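Inulin fructotransferase (Bacillus sp. snu-7, PDB 2INV) probably cleaves inulin by intramolecular fructosyl transfer, releasing a difructose anhydride, as a lyase-class enzyme built on a right-handed parallel beta-helix. Local coordinates at residues His321-Asn327 / Ile355-Asn361; Ser382-Ser386 / Tyr400-Thr404. All blocks are in the same frame, centred on the assembly; numbering follows the deposited sequence.

Interaction 1 of 2, residues His321-Asn327 / Ile355-Asn361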
ATOM      1  N   HIS A 321      -5.697  24.647  -1.160  1.00 12.12           N
ATOM      2  CA  HIS A 321      -5.093  25.857  -1.684  1.00 12.29           C
ATOM      3  C   HIS A 321      -4.090  25.546  -2.796  1.00 11.72           C
ATOM      4  O   HIS A 321      -3.101  24.837  -2.578  1.00 11.89           O
ATOM      5  CB  HIS A 321      -4.424  26.568  -0.513  1.00 12.56           C
ATOM      6  CG  HIS A 321      -3.936  27.941  -0.824  1.00 11.43           C
ATOM      7  ND1 HIS A 321      -2.778  28.185  -1.529  1.00 13.41           N
ATOM      8  CD2 HIS A 321      -4.441  29.156  -0.499  1.00 11.19           C
ATOM      9  CE1 HIS A 321      -2.589  29.489  -1.622  1.00 12.49           C
ATOM     10  NE2 HIS A 321      -3.583  30.099  -1.005  1.00 14.11           N
ATOM     11  N   ILE A 322      -4.347  26.082  -3.989  1.00 11.91           N
ATOM     12  CA  ILE A 322      -3.477  25.836  -5.139  1.00 12.68           C
ATOM     13  C   ILE A 322      -2.869  27.100  -5.747  1.00 13.14           C
ATOM     14  O   ILE A 322      -3.584  28.041  -6.130  1.00 12.45           O
ATOM     15  CB  ILE A 322      -4.238  25.113  -6.259  1.00 12.74           C
ATOM     16  CG1 ILE A 322      -4.980  23.896  -5.687  1.00 13.76           C
ATOM     17  CG2 ILE A 322      -3.261  24.661  -7.340  1.00 13.12           C
ATOM     18  CD1 ILE A 322      -4.084  22.799  -5.172  1.00 13.50           C
ATOM     19  N   ALA A 323      -1.543  27.101  -5.828  1.00 13.35           N
ATOM     20  CA  ALA A 323      -0.794  28.203  -6.408  1.00 13.52           C
ATOM     21  C   ALA A 323       0.215  27.507  -7.310  1.00 13.16           C
ATOM     22  O   ALA A 323       1.238  27.000  -6.847  1.00 14.36           O
ATOM     23  CB  ALA A 323      -0.073  29.000  -5.329  1.00 14.41           C
ATOM     24  N   GLY A 324      -0.092  27.469  -8.599  1.00 12.68           N
ATOM     25  CA  GLY A 324       0.784  26.825  -9.558  1.00 12.42           C
ATOM     26  C   GLY A 324       0.030  26.641 -10.859  1.00 13.28           C
ATOM     27  O   GLY A 324      -1.073  27.183 -11.012  1.00 13.44           O
ATOM     28  N   ASP A 325       0.597  25.878 -11.789  1.00 14.24           N
ATOM     29  CA  ASP A 325      -0.058  25.672 -13.074  1.00 13.44           C
ATOM     30  C   ASP A 325      -0.362  24.211 -13.390  1.00 13.59           C
ATOM     31  O   ASP A 325       0.255  23.287 -12.855  1.00 13.31           O
ATOM     32  CB  ASP A 325       0.807  26.218 -14.219  1.00 15.32           C
ATOM     33  CG  ASP A 325       1.426  27.563 -13.900  1.00 15.31           C
ATOM     34  OD1 ASP A 325       0.696  28.498 -13.508  1.00 14.98           O
ATOM     35  OD2 ASP A 325       2.659  27.680 -14.042  1.00 20.74           O
ATOM     36  N   ASN A 326      -1.327  24.031 -14.282  1.00 14.36           N
ATOM     37  CA  ASN A 326      -1.743  22.732 -14.787  1.00 12.78           C
ATOM     38  C   ASN A 326      -1.996  21.596 -13.812  1.00 11.94           C
ATOM     39  O   ASN A 326      -1.812  20.430 -14.154  1.00 11.46           O
ATOM     40  CB  ASN A 326      -0.744  22.277 -15.852  1.00 13.61           C
ATOM     41  CG  ASN A 326      -0.990  22.933 -17.190  1.00 14.61           C
ATOM     42  OD1 ASN A 326      -1.990  22.650 -17.854  1.00 13.41           O
ATOM     43  ND2 ASN A 326      -0.082  23.819 -17.596  1.00 14.17           N
ATOM     44  N   ASN A 327      -2.434  21.929 -12.606  1.00 11.54           N
ATOM     45  CA  ASN A 327      -2.740  20.912 -11.608  1.00 10.83           C
ATOM     46  C   ASN A 327      -4.169  20.413 -11.830  1.00 11.76           C
ATOM     47  O   ASN A 327      -5.038  21.179 -12.266  1.00 12.59           O
ATOM     48  CB  ASN A 327      -2.586  21.499 -10.202  1.00 10.89           C
ATOM     49  CG  ASN A 327      -1.169  21.964  -9.919  1.00 10.48           C
ATOM     50  OD1 ASN A 327      -0.242  21.158  -9.826  1.00 10.38           O
ATOM     51  ND2 ASN A 327      -0.995  23.272  -9.779  1.00 11.07           N
ATOM     52  N   ILE A 355      -8.024  28.531  -6.044  1.00 12.89           N
ATOM     53  CA  ILE A 355      -6.981  28.544  -7.045  1.00 14.36           C
ATOM     54  C   ILE A 355      -6.416  29.963  -6.928  1.00 15.06           C
ATOM     55  O   ILE A 355      -6.874  30.899  -7.577  1.00 15.97           O
ATOM     56  CB  ILE A 355      -7.604  28.232  -8.431  1.00 14.94           C
ATOM     57  CG1 ILE A 355      -8.404  26.924  -8.337  1.00 13.89           C
ATOM     58  CG2 ILE A 355      -6.535  28.102  -9.496  1.00 13.99           C
ATOM     59  CD1 ILE A 355      -7.570  25.707  -7.939  1.00 15.64           C
ATOM     60  N   ALA A 356      -5.433  30.091  -6.040  1.00 15.19           N
ATOM     61  CA  ALA A 356      -4.760  31.348  -5.705  1.00 15.45           C
ATOM     62  C   ALA A 356      -4.116  32.091  -6.856  1.00 15.56           C
ATOM     63  O   ALA A 356      -4.120  33.324  -6.898  1.00 13.64           O
ATOM     64  CB  ALA A 356      -3.712  31.085  -4.624  1.00 16.52           C
ATOM     65  N   GLY A 357      -3.542  31.333  -7.774  1.00 15.82           N
ATOM     66  CA  GLY A 357      -2.895  31.936  -8.913  1.00 15.28           C
ATOM     67  C   GLY A 357      -2.444  30.799  -9.779  1.00 15.16           C
ATOM     68  O   GLY A 357      -2.375  29.656  -9.332  1.00 14.72           O
ATOM     69  N   GLY A 358      -2.130  31.090 -11.025  1.00 14.73           N
ATOM     70  CA  GLY A 358      -1.693  30.012 -11.870  1.00 14.32           C
ATOM     71  C   GLY A 358      -2.482  29.915 -13.147  1.00 13.41           C
ATOM     72  O   GLY A 358      -3.571  30.487 -13.307  1.00 14.35           O
ATOM     73  N   ASP A 359      -1.916  29.134 -14.050  1.00 13.25           N
ATOM     74  CA  ASP A 359      -2.479  28.931 -15.356  1.00 12.32           C
ATOM     75  C   ASP A 359      -2.904  27.502 -15.628  1.00 12.47           C
ATOM     76  O   ASP A 359      -2.232  26.545 -15.223  1.00 12.92           O
ATOM     77  CB  ASP A 359      -1.447  29.352 -16.393  1.00 13.10           C
ATOM     78  CG  ASP A 359      -1.950  29.207 -17.798  1.00 15.41           C
ATOM     79  OD1 ASP A 359      -2.948  29.873 -18.141  1.00 16.37           O
ATOM     80  OD2 ASP A 359      -1.347  28.422 -18.557  1.00 14.72           O
ATOM     81  N   ALA A 360      -4.039  27.375 -16.309  1.00 11.69           N
ATOM     82  CA  ALA A 360      -4.555  26.076 -16.722  1.00 11.53           C
ATOM     83  C   ALA A 360      -4.995  25.074 -15.660  1.00 10.87           C
ATOM     84  O   ALA A 360      -5.152  23.891 -15.973  1.00 11.74           O
ATOM     85  CB  ALA A 360      -3.543  25.420 -17.618  1.00 11.31           C
ATOM     86  N   ASN A 361      -5.219  25.506 -14.425  1.00 11.21           N
ATOM     87  CA  ASN A 361      -5.640  24.529 -13.443  1.00 11.30           C
ATOM     88  C   ASN A 361      -7.014  24.002 -13.797  1.00 11.15           C
ATOM     89  O   ASN A 361      -7.863  24.738 -14.306  1.00 11.86           O
ATOM     90  CB  ASN A 361      -5.573  25.118 -12.044  1.00 10.96           C
ATOM     91  CG  ASN A 361      -4.146  25.340 -11.597  1.00 12.05           C
ATOM     92  OD1 ASN A 361      -3.415  24.387 -11.308  1.00 10.85           O
ATOM     93  ND2 ASN A 361      -3.734  26.602 -11.544  1.00 11.37           N
TER
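The side-chain amides of Asn327 and Asn361 run alongside each other in the same direction, their planes only 11° apart. Within its own amide plane, Asn361 ND2 gives a nearly straight bond to Gly324 O (2.8 Å). At the other end of this amide OD1 takes two donors: Asn327 ND2 in the carbonyl plane (3.1 Å) and Asn327 N, tilted from it (2.9 Å). With CG turned away from its own carbonyl carbon (chi1 -70°), Asn361 can reach the turn of the neighbouring coil. Replacing Asn361 by alanine is likely to leave Gly324 O and Asn327 N without these mates and to take one hold off the Asn327 amide. Rows of hydrogen-bonded asparagines at the turns of successive coils recur in parallel beta-helices of the pectate-lyase-like kind. Farther out, Asp325 OD1 receives Asp359 N on its anti side (2.7 Å), and Asn326 N bonds to Asp359 O. Gly358 CA comes so close to Gly324 O (3.0 Å) that a side chain there would clash. Ile355 CD1 packs against Ile322 CB (3.8 Å). Strands 320-323 and 351-357 run parallel with a bulge, between strands 280-283 and 375-379; Asn327 OD1 and ND2 also bond to Asn289 N and Cys286 O, tying the turn to the preceding coil.

Interaction 2 of 2, residues Ser382-Ser386 / Tyr400-Thr404; sequences STTHS and YSSDT
Asp403 reaches across to His385, and its OD1 accepts the contact's one direct hydrogen bond between the two segments, from His385 N (2.9 Å). Ser401 OG gives a second bond to the same oxygen (2.6 Å) from the opposite face of the carboxylate, so OD1 is gripped from both sides and the group's rotation is probably restrained. Turned away from its own backbone N (chi1 174°), the Ser401 hydroxyl reaches OD1 and also lies beside Thr383 O.

Packing adds to this: Asp403 CB sits at the edge of the His385 ring, 3.6 Å from ND1, with ring and carboxylate planes 58° apart, while CB of Thr384, which precedes His385 in its own segment, lies over the centre of one ring face.

Both segments are turns between strands of successive coils of the right-handed parallel beta-helix, near its C-terminal end.

Two waters bridge the segments as well. One joins Thr383 OG1 (2.8 Å), Ser386 OG (2.7 Å) and Thr404 OG1; Thr383 OG1 also bonds Asp380 O, and Thr404 OG1 also bonds Ser399 OG. A second water donates to Ser386 O and Asp403 O. Beside it, Thr404 CA makes a CH...O contact with Ser386 O (3.6 Å).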
ATOM      1  N   SER A 382      -5.925  36.419 -10.267  1.00 20.56           N
ATOM      2  CA  SER A 382      -4.611  36.211 -10.853  1.00 20.25           C
ATOM      3  C   SER A 382      -4.661  35.053 -11.830  1.00 20.86           C
ATOM      4  O   SER A 382      -3.953  35.046 -12.836  1.00 21.32           O
ATOM      5  CB  SER A 382      -3.570  35.905  -9.769  1.00 19.90           C
ATOM      6  OG  SER A 382      -3.347  37.010  -8.922  1.00 19.92           O
ATOM      7  N   THR A 383      -5.516  34.083 -11.538  1.00 19.84           N
ATOM      8  CA  THR A 383      -5.645  32.898 -12.374  1.00 18.64           C
ATOM      9  C   THR A 383      -6.027  33.162 -13.821  1.00 18.62           C
ATOM     10  O   THR A 383      -6.725  34.121 -14.139  1.00 19.17           O
ATOM     11  CB  THR A 383      -6.701  31.923 -11.812  1.00 18.92           C
ATOM     12  OG1 THR A 383      -8.006  32.510 -11.926  1.00 18.18           O
ATOM     13  CG2 THR A 383      -6.409  31.606 -10.366  1.00 19.90           C
ATOM     14  N   THR A 384      -5.545  32.288 -14.693  1.00 17.32           N
ATOM     15  CA  THR A 384      -5.840  32.361 -16.109  1.00 17.08           C
ATOM     16  C   THR A 384      -6.098  30.976 -16.667  1.00 17.65           C
ATOM     17  O   THR A 384      -5.503  29.983 -16.233  1.00 16.27           O
ATOM     18  CB  THR A 384      -4.683  32.963 -16.937  1.00 17.36           C
ATOM     19  OG1 THR A 384      -3.515  32.141 -16.804  1.00 17.65           O
ATOM     20  CG2 THR A 384      -4.383  34.379 -16.496  1.00 17.09           C
ATOM     21  N   HIS A 385      -7.021  30.939 -17.620  1.00 17.91           N
ATOM     22  CA  HIS A 385      -7.393  29.733 -18.336  1.00 18.21           C
ATOM     23  C   HIS A 385      -7.736  28.490 -17.494  1.00 17.53           C
ATOM     24  O   HIS A 385      -7.484  27.361 -17.909  1.00 16.84           O
ATOM     25  CB  HIS A 385      -6.278  29.448 -19.345  1.00 20.56           C
ATOM     26  CG  HIS A 385      -5.769  30.684 -20.024  1.00 22.92           C
ATOM     27  ND1 HIS A 385      -6.604  31.690 -20.462  1.00 24.68           N
ATOM     28  CD2 HIS A 385      -4.507  31.101 -20.300  1.00 24.50           C
ATOM     29  CE1 HIS A 385      -5.882  32.670 -20.975  1.00 24.69           C
ATOM     30  NE2 HIS A 385      -4.609  32.337 -20.890  1.00 26.14           N
ATOM     31  N   SER A 386      -8.338  28.709 -16.323  1.00 16.50           N
ATOM     32  CA  SER A 386      -8.740  27.619 -15.422  1.00 16.27           C
ATOM     33  C   SER A 386      -9.987  26.932 -15.972  1.00 16.25           C
ATOM     34  O   SER A 386     -10.690  27.500 -16.811  1.00 15.17           O
ATOM     35  CB  SER A 386      -9.057  28.152 -14.019  1.00 16.46           C
ATOM     36  OG  SER A 386      -8.010  28.958 -13.510  1.00 17.78           O
ATOM     37  N   TYR A 400     -12.991  35.031 -10.431  1.00 22.16           N
ATOM     38  CA  TYR A 400     -12.618  36.440 -10.529  1.00 24.00           C
ATOM     39  C   TYR A 400     -11.831  36.652 -11.786  1.00 25.31           C
ATOM     40  O   TYR A 400     -11.213  37.703 -11.983  1.00 25.94           O
ATOM     41  CB  TYR A 400     -11.751  36.861  -9.362  1.00 24.01           C
ATOM     42  CG  TYR A 400     -12.506  36.913  -8.082  1.00 24.45           C
ATOM     43  CD1 TYR A 400     -13.639  37.710  -7.952  1.00 24.77           C
ATOM     44  CD2 TYR A 400     -12.097  36.160  -7.001  1.00 25.39           C
ATOM     45  CE1 TYR A 400     -14.342  37.761  -6.770  1.00 24.99           C
ATOM     46  CE2 TYR A 400     -12.789  36.191  -5.805  1.00 25.24           C
ATOM     47  CZ  TYR A 400     -13.910  36.994  -5.696  1.00 25.81           C
ATOM     48  OH  TYR A 400     -14.590  37.038  -4.513  1.00 25.70           O
ATOM     49  N   SER A 401     -11.818  35.633 -12.625  1.00 26.50           N
ATOM     50  CA  SER A 401     -11.103  35.739 -13.870  1.00 27.88           C
ATOM     51  C   SER A 401     -12.195  35.705 -14.912  1.00 28.21           C
ATOM     52  O   SER A 401     -13.340  35.354 -14.596  1.00 29.07           O
ATOM     53  CB  SER A 401     -10.167  34.555 -14.033  1.00 28.55           C
ATOM     54  OG  SER A 401      -9.551  34.580 -15.309  1.00 29.64           O
ATOM     55  N   SER A 402     -11.862  36.061 -16.145  1.00 28.38           N
ATOM     56  CA  SER A 402     -12.874  36.043 -17.173  1.00 28.54           C
ATOM     57  C   SER A 402     -12.584  35.017 -18.253  1.00 27.79           C
ATOM     58  O   SER A 402     -13.356  34.894 -19.218  1.00 28.13           O
ATOM     59  CB  SER A 402     -13.019  37.433 -17.787  1.00 29.34           C
ATOM     60  OG  SER A 402     -11.790  37.868 -18.352  1.00 31.41           O
ATOM     61  N   ASP A 403     -11.478  34.291 -18.107  1.00 26.40           N
ATOM     62  CA  ASP A 403     -11.167  33.265 -19.086  1.00 25.92           C
ATOM     63  C   ASP A 403     -11.454  31.902 -18.482  1.00 25.16           C
ATOM     64  O   ASP A 403     -11.087  30.870 -19.048  1.00 25.72           O
ATOM     65  CB  ASP A 403      -9.709  33.329 -19.536  1.00 26.41           C
ATOM     66  CG  ASP A 403      -8.793  33.893 -18.475  1.00 27.74           C
ATOM     67  OD1 ASP A 403      -8.675  33.287 -17.385  1.00 28.52           O
ATOM     68  OD2 ASP A 403      -8.180  34.951 -18.729  1.00 28.06           O
ATOM     69  N   THR A 404     -12.117  31.893 -17.332  1.00 23.33           N
ATOM     70  CA  THR A 404     -12.441  30.632 -16.699  1.00 21.76           C
ATOM     71  C   THR A 404     -13.600  29.979 -17.426  1.00 21.18           C
ATOM     72  O   THR A 404     -14.608  30.629 -17.734  1.00 21.31           O
ATOM     73  CB  THR A 404     -12.835  30.813 -15.230  1.00 22.18           C
ATOM     74  OG1 THR A 404     -11.722  31.336 -14.491  1.00 21.62           O
ATOM     75  CG2 THR A 404     -13.246  29.470 -14.640  1.00 21.78           C
TER
HETATM   76  O   HOH W   1      -8.901  31.366 -14.283  1.00 29.50           O
HETATM   77  O   HOH W   2     -10.542  27.713 -19.645  1.00 25.74           O

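In the fold
Interactions 1 and 2 show how one stacking principle is carried along a beta-helix. Each joins turns of successive coils, and their centres are about 10 Å apart. They meet directly: Asp359 OD1 probably bonds to Thr384 OG1, and Ala360 N to Thr384 O, so 355-361 is packed between 321-327 and 382-386. Interaction 1 includes strand pairing and has buried asparagines and isoleucines, joined chiefly by direct hydrogen bonds and isoleucine packing. Interaction 2, farther from the centre of the chain, involves loop residues alone and buries less surface; serine, threonine and aspartate side chains with bridging waters do much of the joining. Neither contact lies wholly in the core, since both combine buried and partly exposed residues.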